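Local coordinates for alpha,alpha-trehalose-phosphate synthase (UDP-forming) (Burkholderia xenovorans, PDB 5V0T), which belongs to glycosyltransferase family 20 and has the GT-B fold, two Rossmann-like domains facing each other across a ligand-holding cleft, at residues Y280-V285 and L374-N379; L399-G404 and I414-D419; P96-R101 and P166-Q171. All coordinates share one frame; numbering follows the deposited sequence. Where two conformers were deposited one is given.

Interaction 1 (Y280-V285 and L374-N379). With UDP (uridine-5'-diphosphate), chain I.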
ATOM      1  N   TYR A 280       2.634   7.244   9.629  1.00 14.32           N
ATOM      2  CA  TYR A 280       4.051   7.428   9.939  1.00 16.19           C
ATOM      3  C   TYR A 280       4.966   6.627   9.005  1.00 17.43           C
ATOM      4  O   TYR A 280       6.154   6.942   8.886  1.00 18.90           O
ATOM      5  CB  TYR A 280       4.333   7.071  11.409  1.00 17.21           C
ATOM      6  CG  TYR A 280       3.738   5.763  11.886  1.00 15.25           C
ATOM      7  CD1 TYR A 280       4.290   4.546  11.518  1.00 11.58           C
ATOM      8  CD2 TYR A 280       2.616   5.750  12.702  1.00 18.67           C
ATOM      9  CE1 TYR A 280       3.749   3.340  11.976  1.00 19.68           C
ATOM     10  CE2 TYR A 280       2.060   4.567  13.145  1.00 21.19           C
ATOM     11  CZ  TYR A 280       2.631   3.370  12.785  1.00 22.68           C
ATOM     12  OH  TYR A 280       2.064   2.205  13.254  1.00 19.21           O
ATOM     13  N   SER A 281       4.444   5.616   8.313  1.00 14.58           N
ATOM     14  CA  SER A 281       5.267   4.885   7.351  1.00 18.55           C
ATOM     15  C   SER A 281       5.656   5.723   6.135  1.00 18.25           C
ATOM     16  O   SER A 281       6.582   5.342   5.412  1.00 16.69           O
ATOM     17  CB  SER A 281       4.517   3.639   6.863  1.00 18.77           C
ATOM     18  OG  SER A 281       3.399   4.055   6.070  1.00 18.58           O
ATOM     19  N   LYS A 282       4.979   6.846   5.882  1.00 13.81           N
ATOM     20  CA  LYS A 282       5.122   7.558   4.609  1.00 13.78           C
ATOM     21  C   LYS A 282       6.246   8.599   4.606  1.00 15.72           C
ATOM     22  O   LYS A 282       6.470   9.257   3.580  1.00 14.53           O
ATOM     23  CB  LYS A 282       3.788   8.206   4.243  1.00 13.55           C
ATOM     24  CG  LYS A 282       2.651   7.164   4.090  1.00 16.20           C
ATOM     25  CD  LYS A 282       2.807   6.344   2.811  1.00 16.04           C
ATOM     26  CE  LYS A 282       1.661   5.299   2.661  1.00 16.54           C
ATOM     27  NZ  LYS A 282       1.842   4.398   1.460  1.00 12.56           N
ATOM     28  N   GLY A 283       6.979   8.729   5.704  1.00 14.86           N
ATOM     29  CA  GLY A 283       8.110   9.645   5.774  1.00 17.30           C
ATOM     30  C   GLY A 283       7.772  11.089   5.470  1.00 14.96           C
ATOM     31  O   GLY A 283       8.577  11.797   4.852  1.00 17.42           O
ATOM     32  N   LEU A 284       6.613  11.556   5.932  1.00 14.08           N
ATOM     33  CA  LEU A 284       6.135  12.884   5.554  1.00 13.74           C
ATOM     34  C   LEU A 284       6.922  14.005   6.237  1.00 16.87           C
ATOM     35  O   LEU A 284       7.111  15.072   5.634  1.00 14.01           O
ATOM     36  CB  LEU A 284       4.631  13.002   5.855  1.00 11.51           C
ATOM     37  CG  LEU A 284       3.777  11.986   5.069  1.00 20.10           C
ATOM     38  CD1 LEU A 284       2.318  12.023   5.503  1.00 21.10           C
ATOM     39  CD2 LEU A 284       3.873  12.191   3.537  1.00 18.05           C
ATOM     40  N   VAL A 285       7.394  13.803   7.469  1.00 14.28           N
ATOM     41  CA  VAL A 285       8.210  14.838   8.113  1.00 14.04           C
ATOM     42  C   VAL A 285       9.520  15.016   7.357  1.00 18.57           C
ATOM     43  O   VAL A 285       9.929  16.142   7.058  1.00 15.61           O
ATOM     44  CB  VAL A 285       8.454  14.512   9.600  1.00 16.23           C
ATOM     45  CG1 VAL A 285       9.540  15.456  10.197  1.00 17.06           C
ATOM     46  CG2 VAL A 285       7.146  14.662  10.387  1.00 16.83           C
ATOM     47  N   LEU A 374       9.147   5.857   4.260  1.00 14.31           N
ATOM     48  CA  LEU A 374      10.226   5.198   4.999  1.00 14.11           C
ATOM     49  C   LEU A 374      10.250   3.700   4.721  1.00 16.07           C
ATOM     50  O   LEU A 374      11.323   3.088   4.634  1.00 14.58           O
ATOM     51  CB  LEU A 374      10.070   5.462   6.499  1.00 14.16           C
ATOM     52  CG  LEU A 374      10.182   6.964   6.825  1.00 22.64           C
ATOM     53  CD1 LEU A 374       9.772   7.283   8.259  1.00 24.99           C
ATOM     54  CD2 LEU A 374      11.602   7.469   6.564  1.00 29.25           C
ATOM     55  N   ARG A 375       9.073   3.097   4.582  1.00 15.06           N
ATOM     56  CA  ARG A 375       8.898   1.697   4.206  1.00 16.06           C
ATOM     57  C   ARG A 375       7.540   1.592   3.545  1.00 15.27           C
ATOM     58  O   ARG A 375       6.575   2.192   4.028  1.00 16.66           O
ATOM     59  CB  ARG A 375       8.919   0.740   5.408  1.00 15.65           C
ATOM     60  CG  ARG A 375      10.213   0.700   6.208  1.00 15.45           C
ATOM     61  CD  ARG A 375      11.278  -0.124   5.479  1.00 21.28           C
ATOM     62  NE  ARG A 375      12.566  -0.021   6.155  1.00 27.03           N
ATOM     63  CZ  ARG A 375      13.645  -0.724   5.826  1.00 27.63           C
ATOM     64  NH1 ARG A 375      14.767  -0.542   6.499  1.00 30.61           N
ATOM     65  NH2 ARG A 375      13.602  -1.596   4.824  1.00 22.90           N
ATOM     66  N   ASP A 376       7.454   0.817   2.468  1.00 14.84           N
ATOM     67  CA  ASP A 376       6.193   0.694   1.742  1.00 17.93           C
ATOM     68  C   ASP A 376       6.233  -0.605   0.963  1.00 16.44           C
ATOM     69  O   ASP A 376       7.213  -0.872   0.262  1.00 14.79           O
ATOM     70  CB  ASP A 376       5.987   1.894   0.801  1.00 23.67           C
ATOM     71  CG  ASP A 376       4.526   2.159   0.492  1.00 23.37           C
ATOM     72  OD1 ASP A 376       3.800   1.177   0.217  1.00 27.32           O
ATOM     73  OD2 ASP A 376       4.116   3.352   0.502  1.00 24.94           O
ATOM     74  N   GLY A 377       5.196  -1.435   1.124  1.00 15.43           N
ATOM     75  CA  GLY A 377       5.180  -2.707   0.428  1.00 13.02           C
ATOM     76  C   GLY A 377       5.293  -2.561  -1.078  1.00 17.00           C
ATOM     77  O   GLY A 377       5.935  -3.374  -1.739  1.00 17.32           O
ATOM     78  N   MET A 378       4.654  -1.538  -1.642  1.00 14.50           N
ATOM     79  CA  MET A 378       4.766  -1.303  -3.075  1.00 20.12           C
ATOM     80  C   MET A 378       4.752   0.189  -3.364  1.00 20.74           C
ATOM     81  O   MET A 378       5.754   0.741  -3.830  1.00 18.04           O
ATOM     82  CB  MET A 378       3.636  -2.014  -3.839  1.00 18.18           C
ATOM     83  CG  MET A 378       3.682  -1.827  -5.374  1.00 18.32           C
ATOM     84  SD  MET A 378       5.277  -2.233  -6.134  1.00 20.79           S
ATOM     85  CE  MET A 378       5.488  -3.952  -5.676  1.00 21.88           C
ATOM     86  N   ASN A 379       3.611   0.822  -3.057  1.00 17.02           N
ATOM     87  CA  ASN A 379       3.247   2.217  -3.285  1.00 15.05           C
ATOM     88  C   ASN A 379       2.628   2.373  -4.678  1.00 20.07           C
ATOM     89  O   ASN A 379       3.329   2.551  -5.685  1.00 19.81           O
ATOM     90  CB  ASN A 379       4.415   3.201  -3.089  1.00 15.85           C
ATOM     91  CG  ASN A 379       3.925   4.634  -2.950  1.00 16.01           C
ATOM     92  OD1 ASN A 379       3.440   5.217  -3.911  1.00 15.72           O
ATOM     93  ND2 ASN A 379       4.035   5.202  -1.761  1.00 13.01           N
TER
HETATM   94  N1  UDP I 501      -5.985   7.288  -2.975  1.00 19.72           N
HETATM   95  C2  UDP I 501      -7.262   7.741  -3.267  1.00 23.93           C
HETATM   96  N3  UDP I 501      -7.611   8.919  -2.673  1.00 19.29           N
HETATM   97  C4  UDP I 501      -6.832   9.685  -1.835  1.00 20.79           C
HETATM   98  C5  UDP I 501      -5.517   9.157  -1.582  1.00 17.22           C
HETATM   99  C6  UDP I 501      -5.141   8.006  -2.158  1.00 23.47           C
HETATM  100  O2  UDP I 501      -8.033   7.133  -3.989  1.00 22.35           O
HETATM  101  O4  UDP I 501      -7.291  10.738  -1.377  1.00 23.30           O
HETATM  102  C1' UDP I 501      -5.556   6.031  -3.595  1.00 17.50           C
HETATM  103  C2' UDP I 501      -4.347   6.186  -4.514  1.00 16.98           C
HETATM  104  O2' UDP I 501      -4.773   6.582  -5.807  1.00 21.07           O
HETATM  105  C3' UDP I 501      -3.775   4.766  -4.482  1.00 20.29           C
HETATM  106  C4' UDP I 501      -4.068   4.320  -3.045  1.00 19.23           C
HETATM  107  O4' UDP I 501      -5.153   5.148  -2.575  1.00 18.00           O
HETATM  108  O3' UDP I 501      -4.428   3.887  -5.394  1.00 17.02           O
HETATM  109  C5' UDP I 501      -2.908   4.414  -2.090  1.00 16.17           C
HETATM  110  O5' UDP I 501      -2.111   3.227  -2.266  1.00 17.98           O
HETATM  111  PA  UDP I 501      -0.565   3.215  -1.927  1.00 17.27           P
HETATM  112  O1A UDP I 501       0.132   4.427  -2.510  1.00 18.00           O
HETATM  113  O2A UDP I 501      -0.042   1.896  -2.359  1.00 14.97           O
HETATM  114  O3A UDP I 501      -0.477   3.367  -0.357  1.00 18.41           O
HETATM  115  PB  UDP I 501      -1.309   2.816   0.874  1.00 19.22           P
HETATM  116  O1B UDP I 501      -1.794   1.442   0.403  1.00 20.19           O
HETATM  117  O2B UDP I 501      -0.228   2.639   1.962  1.00 16.73           O
HETATM  118  O3B UDP I 501      -2.402   3.743   1.257  1.00 17.55           O
HETATM  119  O   HOH W   1       3.861   3.011   3.714  1.00 28.11           O

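Interaction 2 (L399-G404 and I414-D419)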
ATOM      1  N   LEU A 399      11.585   8.923  -5.730  1.00 15.20           N
ATOM      2  CA  LEU A 399      11.047   7.698  -5.135  1.00 15.34           C
ATOM      3  C   LEU A 399      11.976   7.123  -4.072  1.00 16.54           C
ATOM      4  O   LEU A 399      13.167   6.904  -4.323  1.00 16.66           O
ATOM      5  CB  LEU A 399      10.795   6.650  -6.228  1.00 17.88           C
ATOM      6  CG  LEU A 399      10.239   5.313  -5.734  1.00 19.24           C
ATOM      7  CD1 LEU A 399       8.812   5.501  -5.221  1.00 14.97           C
ATOM      8  CD2 LEU A 399      10.291   4.261  -6.842  1.00 17.13           C
ATOM      9  N   SER A 400      11.422   6.843  -2.895  1.00 15.98           N
ATOM     10  CA  SER A 400      12.190   6.191  -1.838  1.00 16.22           C
ATOM     11  C   SER A 400      12.674   4.806  -2.261  1.00 13.87           C
ATOM     12  O   SER A 400      11.892   3.986  -2.752  1.00 17.78           O
ATOM     13  CB  SER A 400      11.334   6.045  -0.588  1.00 15.90           C
ATOM     14  OG  SER A 400      12.022   5.258   0.358  1.00 16.19           O
ATOM     15  N   ARG A 401      13.960   4.520  -2.014  1.00 14.22           N
ATOM     16  CA  ARG A 401      14.472   3.170  -2.241  1.00 18.65           C
ATOM     17  C   ARG A 401      13.745   2.121  -1.395  1.00 18.62           C
ATOM     18  O   ARG A 401      13.851   0.925  -1.682  1.00 21.71           O
ATOM     19  CB  ARG A 401      15.970   3.102  -1.923  1.00 19.90           C
ATOM     20  CG  ARG A 401      16.287   3.204  -0.426  1.00 25.05           C
ATOM     21  CD  ARG A 401      17.719   2.792  -0.149  1.00 27.90           C
ATOM     22  NE  ARG A 401      17.954   1.407  -0.543  1.00 24.34           N
ATOM     23  CZ  ARG A 401      19.122   0.937  -0.972  1.00 30.26           C
ATOM     24  NH1 ARG A 401      20.171   1.744  -1.078  1.00 33.28           N
ATOM     25  NH2 ARG A 401      19.236  -0.339  -1.303  1.00 29.25           N
ATOM     26  N   PHE A 402      13.014   2.535  -0.362  1.00 16.93           N
ATOM     27  CA  PHE A 402      12.321   1.579   0.492  1.00 18.75           C
ATOM     28  C   PHE A 402      10.873   1.356   0.091  1.00 19.82           C
ATOM     29  O   PHE A 402      10.166   0.603   0.773  1.00 20.41           O
ATOM     30  CB  PHE A 402      12.385   2.030   1.952  1.00 14.69           C
ATOM     31  CG  PHE A 402      13.791   2.159   2.470  1.00 18.72           C
ATOM     32  CD1 PHE A 402      14.604   1.041   2.582  1.00 24.86           C
ATOM     33  CD2 PHE A 402      14.301   3.403   2.808  1.00 19.69           C
ATOM     34  CE1 PHE A 402      15.920   1.149   3.051  1.00 29.50           C
ATOM     35  CE2 PHE A 402      15.619   3.526   3.284  1.00 25.35           C
ATOM     36  CZ  PHE A 402      16.423   2.392   3.406  1.00 25.33           C
ATOM     37  N   ALA A 403      10.407   2.007  -0.966  1.00 14.13           N
ATOM     38  CA  ALA A 403       9.148   1.613  -1.585  1.00 13.86           C
ATOM     39  C   ALA A 403       9.383   0.382  -2.452  1.00 15.01           C
ATOM     40  O   ALA A 403      10.374   0.308  -3.188  1.00 18.02           O
ATOM     41  CB  ALA A 403       8.589   2.746  -2.450  1.00 15.11           C
ATOM     42  N   GLY A 404       8.478  -0.594  -2.352  1.00 15.00           N
ATOM     43  CA  GLY A 404       8.604  -1.796  -3.172  1.00 15.96           C
ATOM     44  C   GLY A 404       8.662  -1.482  -4.658  1.00 20.17           C
ATOM     45  O   GLY A 404       9.356  -2.167  -5.420  1.00 15.90           O
ATOM     46  N   ILE A 414      15.903   7.737  -7.348  1.00 21.65           N
ATOM     47  CA  ILE A 414      15.818   6.957  -6.110  1.00 19.86           C
ATOM     48  C   ILE A 414      16.541   7.706  -5.006  1.00 21.18           C
ATOM     49  O   ILE A 414      17.671   8.171  -5.198  1.00 22.26           O
ATOM     50  CB  ILE A 414      16.429   5.557  -6.306  1.00 22.28           C
ATOM     51  CG1 ILE A 414      15.776   4.845  -7.483  1.00 25.01           C
ATOM     52  CG2 ILE A 414      16.221   4.714  -5.050  1.00 20.12           C
ATOM     53  CD1 ILE A 414      14.312   4.660  -7.295  1.00 24.49           C
ATOM     54  N   VAL A 415      15.896   7.828  -3.841  1.00 19.42           N
ATOM     55  CA  VAL A 415      16.455   8.571  -2.725  1.00 15.45           C
ATOM     56  C   VAL A 415      16.325   7.746  -1.455  1.00 21.93           C
ATOM     57  O   VAL A 415      15.486   6.853  -1.346  1.00 17.84           O
ATOM     58  CB  VAL A 415      15.775   9.946  -2.532  1.00 15.56           C
ATOM     59  CG1 VAL A 415      15.966  10.815  -3.778  1.00 16.68           C
ATOM     60  CG2 VAL A 415      14.317   9.770  -2.246  1.00 15.81           C
ATOM     61  N   ASN A 416      17.184   8.059  -0.497  1.00 16.57           N
ATOM     62  CA  ASN A 416      17.027   7.566   0.861  1.00 16.63           C
ATOM     63  C   ASN A 416      16.337   8.653   1.665  1.00 20.40           C
ATOM     64  O   ASN A 416      16.911   9.742   1.823  1.00 23.02           O
ATOM     65  CB  ASN A 416      18.380   7.221   1.471  1.00 23.02           C
ATOM     66  CG  ASN A 416      18.255   6.536   2.832  1.00 26.55           C
ATOM     67  OD1 ASN A 416      17.409   6.894   3.650  1.00 25.37           O
ATOM     68  ND2 ASN A 416      19.078   5.537   3.060  1.00 21.48           N
ATOM     69  N   PRO A 417      15.129   8.419   2.190  1.00 20.51           N
ATOM     70  CA  PRO A 417      14.397   9.509   2.873  1.00 26.14           C
ATOM     71  C   PRO A 417      15.094  10.060   4.108  1.00 25.28           C
ATOM     72  O   PRO A 417      14.846  11.215   4.475  1.00 29.08           O
ATOM     73  CB  PRO A 417      13.047   8.867   3.242  1.00 25.74           C
ATOM     74  CG  PRO A 417      12.989   7.573   2.509  1.00 30.89           C
ATOM     75  CD  PRO A 417      14.395   7.144   2.211  1.00 23.99           C
ATOM     76  N   VAL A 418      15.959   9.293   4.774  1.00 23.16           N
ATOM     77  CA  VAL A 418      16.721   9.783   5.921  0.61 24.09           C
ATOM     78  C   VAL A 418      17.684  10.896   5.521  1.00 25.51           C
ATOM     79  O   VAL A 418      18.080  11.720   6.353  1.00 26.99           O
ATOM     80  CB  VAL A 418      17.475   8.597   6.558  0.61 28.55           C
ATOM     81  CG1 VAL A 418      18.406   9.054   7.661  0.61 29.67           C
ATOM     82  CG2 VAL A 418      16.481   7.559   7.090  0.61 36.14           C
ATOM     83  N   ASP A 419      18.092  10.922   4.251  1.00 22.86           N
ATOM     84  CA  ASP A 419      19.111  11.857   3.764  1.00 25.27           C
ATOM     85  C   ASP A 419      18.411  13.114   3.266  1.00 25.55           C
ATOM     86  O   ASP A 419      17.997  13.208   2.106  1.00 20.76           O
ATOM     87  CB  ASP A 419      19.941  11.192   2.672  1.00 22.79           C
ATOM     88  CG  ASP A 419      21.085  12.049   2.180  1.00 25.40           C
ATOM     89  OD1 ASP A 419      21.255  13.226   2.604  1.00 23.67           O
ATOM     90  OD2 ASP A 419      21.835  11.517   1.348  1.00 28.52           O
TER

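Interaction 3 (P96-R101 and P166-Q171)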
ATOM      1  N   PRO A  96       3.218  -1.339  12.671  1.00 15.95           N
ATOM      2  CA  PRO A  96       4.509  -0.701  12.986  1.00 17.27           C
ATOM      3  C   PRO A  96       5.684  -1.657  12.874  1.00 15.25           C
ATOM      4  O   PRO A  96       6.742  -1.260  12.371  1.00 17.08           O
ATOM      5  CB  PRO A  96       4.315  -0.177  14.417  1.00 16.31           C
ATOM      6  CG  PRO A  96       3.146  -0.930  14.958  1.00 16.20           C
ATOM      7  CD  PRO A  96       2.270  -1.244  13.796  1.00 17.07           C
ATOM      8  N   ALA A  97       5.520  -2.919  13.289  1.00 16.64           N
ATOM      9  CA  ALA A  97       6.649  -3.852  13.291  1.00 19.75           C
ATOM     10  C   ALA A  97       7.115  -4.157  11.875  1.00 14.84           C
ATOM     11  O   ALA A  97       8.320  -4.161  11.593  1.00 16.58           O
ATOM     12  CB  ALA A  97       6.267  -5.145  14.011  1.00 16.90           C
ATOM     13  N   PHE A  98       6.167  -4.417  10.972  1.00 15.98           N
ATOM     14  CA  PHE A  98       6.482  -4.780   9.596  1.00 16.72           C
ATOM     15  C   PHE A  98       6.964  -3.580   8.791  1.00 19.31           C
ATOM     16  O   PHE A  98       7.587  -3.762   7.739  1.00 16.32           O
ATOM     17  CB  PHE A  98       5.255  -5.394   8.902  1.00 12.52           C
ATOM     18  CG  PHE A  98       4.971  -6.831   9.280  1.00 16.59           C
ATOM     19  CD1 PHE A  98       5.026  -7.255  10.608  1.00 19.88           C
ATOM     20  CD2 PHE A  98       4.607  -7.748   8.308  1.00 19.80           C
ATOM     21  CE1 PHE A  98       4.753  -8.572  10.953  1.00 21.30           C
ATOM     22  CE2 PHE A  98       4.327  -9.067   8.641  1.00 19.28           C
ATOM     23  CZ  PHE A  98       4.394  -9.479   9.965  1.00 14.65           C
ATOM     24  N   HIS A  99       6.688  -2.359   9.255  1.00 14.81           N
ATOM     25  CA  HIS A  99       7.258  -1.159   8.658  1.00 16.40           C
ATOM     26  C   HIS A  99       8.498  -0.662   9.409  1.00 17.90           C
ATOM     27  O   HIS A  99       8.856   0.522   9.307  1.00 19.26           O
ATOM     28  CB  HIS A  99       6.175  -0.088   8.555  1.00 13.57           C
ATOM     29  CG  HIS A  99       5.133  -0.418   7.532  1.00 17.54           C
ATOM     30  ND1 HIS A  99       4.023  -1.188   7.820  1.00 16.65           N
ATOM     31  CD2 HIS A  99       5.062  -0.136   6.208  1.00 15.78           C
ATOM     32  CE1 HIS A  99       3.302  -1.348   6.723  1.00 17.91           C
ATOM     33  NE2 HIS A  99       3.899  -0.702   5.735  1.00 17.23           N
ATOM     34  N   TYR A 100       9.166  -1.552  10.156  1.00 16.34           N
ATOM     35  CA  TYR A 100      10.455  -1.257  10.792  1.00 18.41           C
ATOM     36  C   TYR A 100      10.319  -0.139  11.825  1.00 18.88           C
ATOM     37  O   TYR A 100      11.202   0.703  11.981  1.00 16.92           O
ATOM     38  CB  TYR A 100      11.524  -0.916   9.741  1.00 19.20           C
ATOM     39  CG  TYR A 100      11.962  -2.102   8.892  1.00 19.60           C
ATOM     40  CD1 TYR A 100      11.114  -2.662   7.942  1.00 15.97           C
ATOM     41  CD2 TYR A 100      13.234  -2.652   9.030  1.00 20.75           C
ATOM     42  CE1 TYR A 100      11.518  -3.748   7.153  1.00 19.74           C
ATOM     43  CE2 TYR A 100      13.651  -3.744   8.248  1.00 20.45           C
ATOM     44  CZ  TYR A 100      12.787  -4.283   7.315  1.00 19.73           C
ATOM     45  OH  TYR A 100      13.188  -5.356   6.547  1.00 17.60           O
ATOM     46  N   ARG A 101       9.184  -0.114  12.522  1.00 18.81           N
ATOM     47  CA  ARG A 101       8.987   0.850  13.596  1.00 23.57           C
ATOM     48  C   ARG A 101       8.738   0.135  14.917  1.00 24.87           C
ATOM     49  O   ARG A 101       7.673   0.291  15.520  1.00 19.25           O
ATOM     50  CB  ARG A 101       7.832   1.806  13.279  1.00 19.23           C
ATOM     51  CG  ARG A 101       8.143   2.803  12.148  1.00 17.60           C
ATOM     52  CD  ARG A 101       9.417   3.631  12.438  1.00 15.50           C
ATOM     53  NE  ARG A 101       9.298   4.463  13.631  1.00 16.09           N
ATOM     54  CZ  ARG A 101       8.748   5.678  13.634  1.00 22.60           C
ATOM     55  NH1 ARG A 101       8.246   6.196  12.513  1.00 25.35           N
ATOM     56  NH2 ARG A 101       8.690   6.375  14.758  1.00 17.27           N
ATOM     57  N   PRO A 166       5.461  -4.734   3.638  1.00 14.05           N
ATOM     58  CA  PRO A 166       6.743  -5.443   3.579  1.00 17.10           C
ATOM     59  C   PRO A 166       6.734  -6.642   4.515  1.00 16.57           C
ATOM     60  O   PRO A 166       6.027  -6.660   5.525  1.00 17.03           O
ATOM     61  CB  PRO A 166       7.761  -4.386   4.037  1.00 16.34           C
ATOM     62  CG  PRO A 166       7.059  -3.079   3.908  1.00 16.48           C
ATOM     63  CD  PRO A 166       5.616  -3.362   4.145  1.00 12.13           C
ATOM     64  N   PHE A 167       7.517  -7.668   4.180  1.00 17.59           N
ATOM     65  CA  PHE A 167       7.846  -8.662   5.205  1.00 17.20           C
ATOM     66  C   PHE A 167       9.174  -8.275   5.839  1.00 18.29           C
ATOM     67  O   PHE A 167      10.192  -8.235   5.136  1.00 19.56           O
ATOM     68  CB  PHE A 167       7.926 -10.075   4.640  1.00 16.84           C
ATOM     69  CG  PHE A 167       7.879 -11.135   5.714  1.00 16.66           C
ATOM     70  CD1 PHE A 167       9.022 -11.478   6.428  1.00 14.52           C
ATOM     71  CD2 PHE A 167       6.667 -11.724   6.068  1.00 20.90           C
ATOM     72  CE1 PHE A 167       8.964 -12.447   7.428  1.00 21.27           C
ATOM     73  CE2 PHE A 167       6.606 -12.686   7.072  1.00 23.14           C
ATOM     74  CZ  PHE A 167       7.749 -13.041   7.752  1.00 19.91           C
ATOM     75  N   PRO A 168       9.217  -7.982   7.137  1.00 18.50           N
ATOM     76  CA  PRO A 168      10.435  -7.417   7.720  1.00 20.35           C
ATOM     77  C   PRO A 168      11.528  -8.462   7.873  1.00 19.01           C
ATOM     78  O   PRO A 168      11.272  -9.661   7.976  1.00 20.99           O
ATOM     79  CB  PRO A 168       9.968  -6.914   9.088  1.00 19.41           C
ATOM     80  CG  PRO A 168       8.870  -7.900   9.454  1.00 23.09           C
ATOM     81  CD  PRO A 168       8.139  -8.096   8.132  1.00 18.87           C
ATOM     82  N   ALA A 169      12.768  -7.969   7.886  1.00 16.96           N
ATOM     83  CA  ALA A 169      13.922  -8.785   8.229  1.00 14.77           C
ATOM     84  C   ALA A 169      13.614  -9.631   9.461  1.00 17.36           C
ATOM     85  O   ALA A 169      12.920  -9.184  10.379  1.00 18.57           O
ATOM     86  CB  ALA A 169      15.128  -7.878   8.488  1.00 17.02           C
ATOM     87  N   SER A 170      14.106 -10.872   9.468  1.00 15.39           N
ATOM     88  CA  SER A 170      13.781 -11.764  10.579  1.00 21.03           C
ATOM     89  C   SER A 170      14.127 -11.143  11.933  1.00 23.54           C
ATOM     90  O   SER A 170      13.377 -11.310  12.904  1.00 23.55           O
ATOM     91  CB  SER A 170      14.482 -13.114  10.409  1.00 22.99           C
ATOM     92  OG  SER A 170      15.888 -12.979  10.471  1.00 35.87           O
ATOM     93  N   GLN A 171      15.251 -10.415  12.019  1.00 20.90           N
ATOM     94  CA  GLN A 171      15.656  -9.822  13.296  1.00 20.61           C
ATOM     95  C   GLN A 171      14.659  -8.781  13.775  1.00 23.52           C
ATOM     96  O   GLN A 171      14.518  -8.560  14.983  1.00 21.23           O
ATOM     97  CB  GLN A 171      17.044  -9.175  13.188  1.00 17.34           C
ATOM     98  CG  GLN A 171      18.192 -10.151  13.250  1.00 21.87           C
ATOM     99  CD  GLN A 171      18.218 -10.890  14.588  1.00 34.89           C
ATOM    100  OE1 GLN A 171      18.104 -10.276  15.648  1.00 33.17           O
ATOM    101  NE2 GLN A 171      18.313 -12.208  14.536  1.00 31.22           N
TER
HETATM  102  O   HOH W   2      11.975  -6.608   4.411  1.00 27.35           O

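Interaction 1 (Y280-V285 and L374-N379)
Lys282 and Asp376 meet obliquely, with the ammonium NZ of Lys282 2.7 Å from OD2 of Asp376 in a salt bridge. The lysine leaves its backbone pointing away from the 374-379 loop; a bend at chi2 (-73°), followed by two extended torsions, carries the charged end back. It reaches OD2 on the syn side, somewhat out of the carboxylate plane. From the opposite face of that plane comes the amide of Asn379, whose ND2 gives Asp376 OD2 a 2.9 Å hydrogen bond, while OD1 of Asn379 caps the next helix at the N of Ala382. An asparagine suits this place because one flat group can donate to a carboxylate and accept from a helix start.

Farther along, CG of Leu374 lies 3.5 Å from CA of Gly283. Gly283, at the N-cap of helix 284-297, has positive phi (57°) and no side chain, which leaves room for the Leu374 branch. A water links OG of Ser281 to the Arg375 carbonyl O.

NZ of Lys282 also donates to uridine-5'-diphosphate, to O2B at 2.8 Å and to O3A at 3.1 Å. One ammonium thus joins an aspartate to a diphosphate, probably offsetting part of their negative charge and tying the loop's position to the bound nucleotide.

Interaction 2 (L399-G404 and I414-D419)
OG of Ser400 is gripped by two polar groups and lies against Pro417, just past the end of the neighbouring strand: it accepts from Phe402 N at 3.0 Å, forming an ST turn, it is hydrogen-bonded to the carbonyl of Pro373, and it meets CG of Pro417 at 3.3 Å. With chi1 at 172° the hydroxyl swings opposite the serine's own N, where a small side chain can serve the turn and still leave space for the proline ring. The setting is the edge of a parallel Rossmann-like sheet, where 396-400 pairs with the outermost strand, 413-415. Val415 bonds to the residues on both sides of Ser400, as parallel pairing requires: its N donates to Leu399 O at 2.9 Å and its O accepts from Arg401 N at 2.9 Å.

On one face Leu399 and Ile414 run side by side, CD2 of Leu399 4.1 Å from CD1 of Ile414. Val415 shares the other face with Ser400 and packs on helix 420-432; a beta-branched residue suits the extended backbone of a strand. CG2 of Ile414 meets CB of Arg401 at 3.5 Å, and the aliphatic CG of that arginine lies over the centre of the Phe402 ring. The amide of Asn416 stands nearly perpendicular to this ring (86°), with OD1 in the ring plane, 3.8 Å from CE2 of Phe402. The same Asn416 OD1 accepts from Val418 N at 3.0 Å, closing an Asx turn.

Interaction 3 (P96-R101 and P166-Q171)
Pro168 rests on the ring of Phe98, its CD placed over one face 3.8 Å from the ring centroid in a CH-pi contact, a little toward the rim. The CD methylene next to the proline nitrogen is somewhat polarised, which suits it to an aromatic face. Phe98 also turns an edge to the face of Phe167, the ring centroids 5.8 Å apart and the planes at 65°, a T-shaped pair. On the other proline, Pro166, CD lies over the His99 imidazole, 4.0 Å from its centroid, while ND1 of His99 is held by the carbonyl of Trp95. The contact joins the C-terminal end of helix 79-98 to the loop between strand 159-162 and helix 170-173, in the mixed-sheet domain.

Outward lies Tyr100, the positive-phi residue of the Schellman motif that ends helix 79-98. Its ring runs past Pro168, CE1 of Tyr100 4.0 Å from CB of Pro168, and receives Arg375 in a cation-pi contact. Its OH accepts from Ala169 N at 3.0 Å, and a water joins OH to the Phe167 carbonyl. Proline nitrogens leave no N-H to satisfy, though the carbonyl oxygens of Phe98 and Pro166 are buried without a partner in the model, and the tyrosine hydroxyl supplies the direct hydrogen bond between the segments.

How the interactions relate
Along the chain interaction 3 closes first, interaction 1 opens later, and interaction 2 follows. Interactions 1 and 2, with centres 9 Å apart, belong to the six-stranded parallel sheet and its loops: 374-379 follows strand 368-371, which lies next to 396-400 in that sheet. The backbone of Asp376 is probably hydrogen-bonded to the backbone of Phe402 and Gly404, joining the two contacts directly. Interaction 3 sits about 12 Å from interaction 1, centre to centre, and belongs to the other, mixed-sheet part of the fold; Tyr280 meets Pro96, and Gly377 meets Pro166. Interactions 2 and 3 do not touch. Loop 374-379 therefore connects the nucleotide site, the turn after strand 396-400 and the opposite domain.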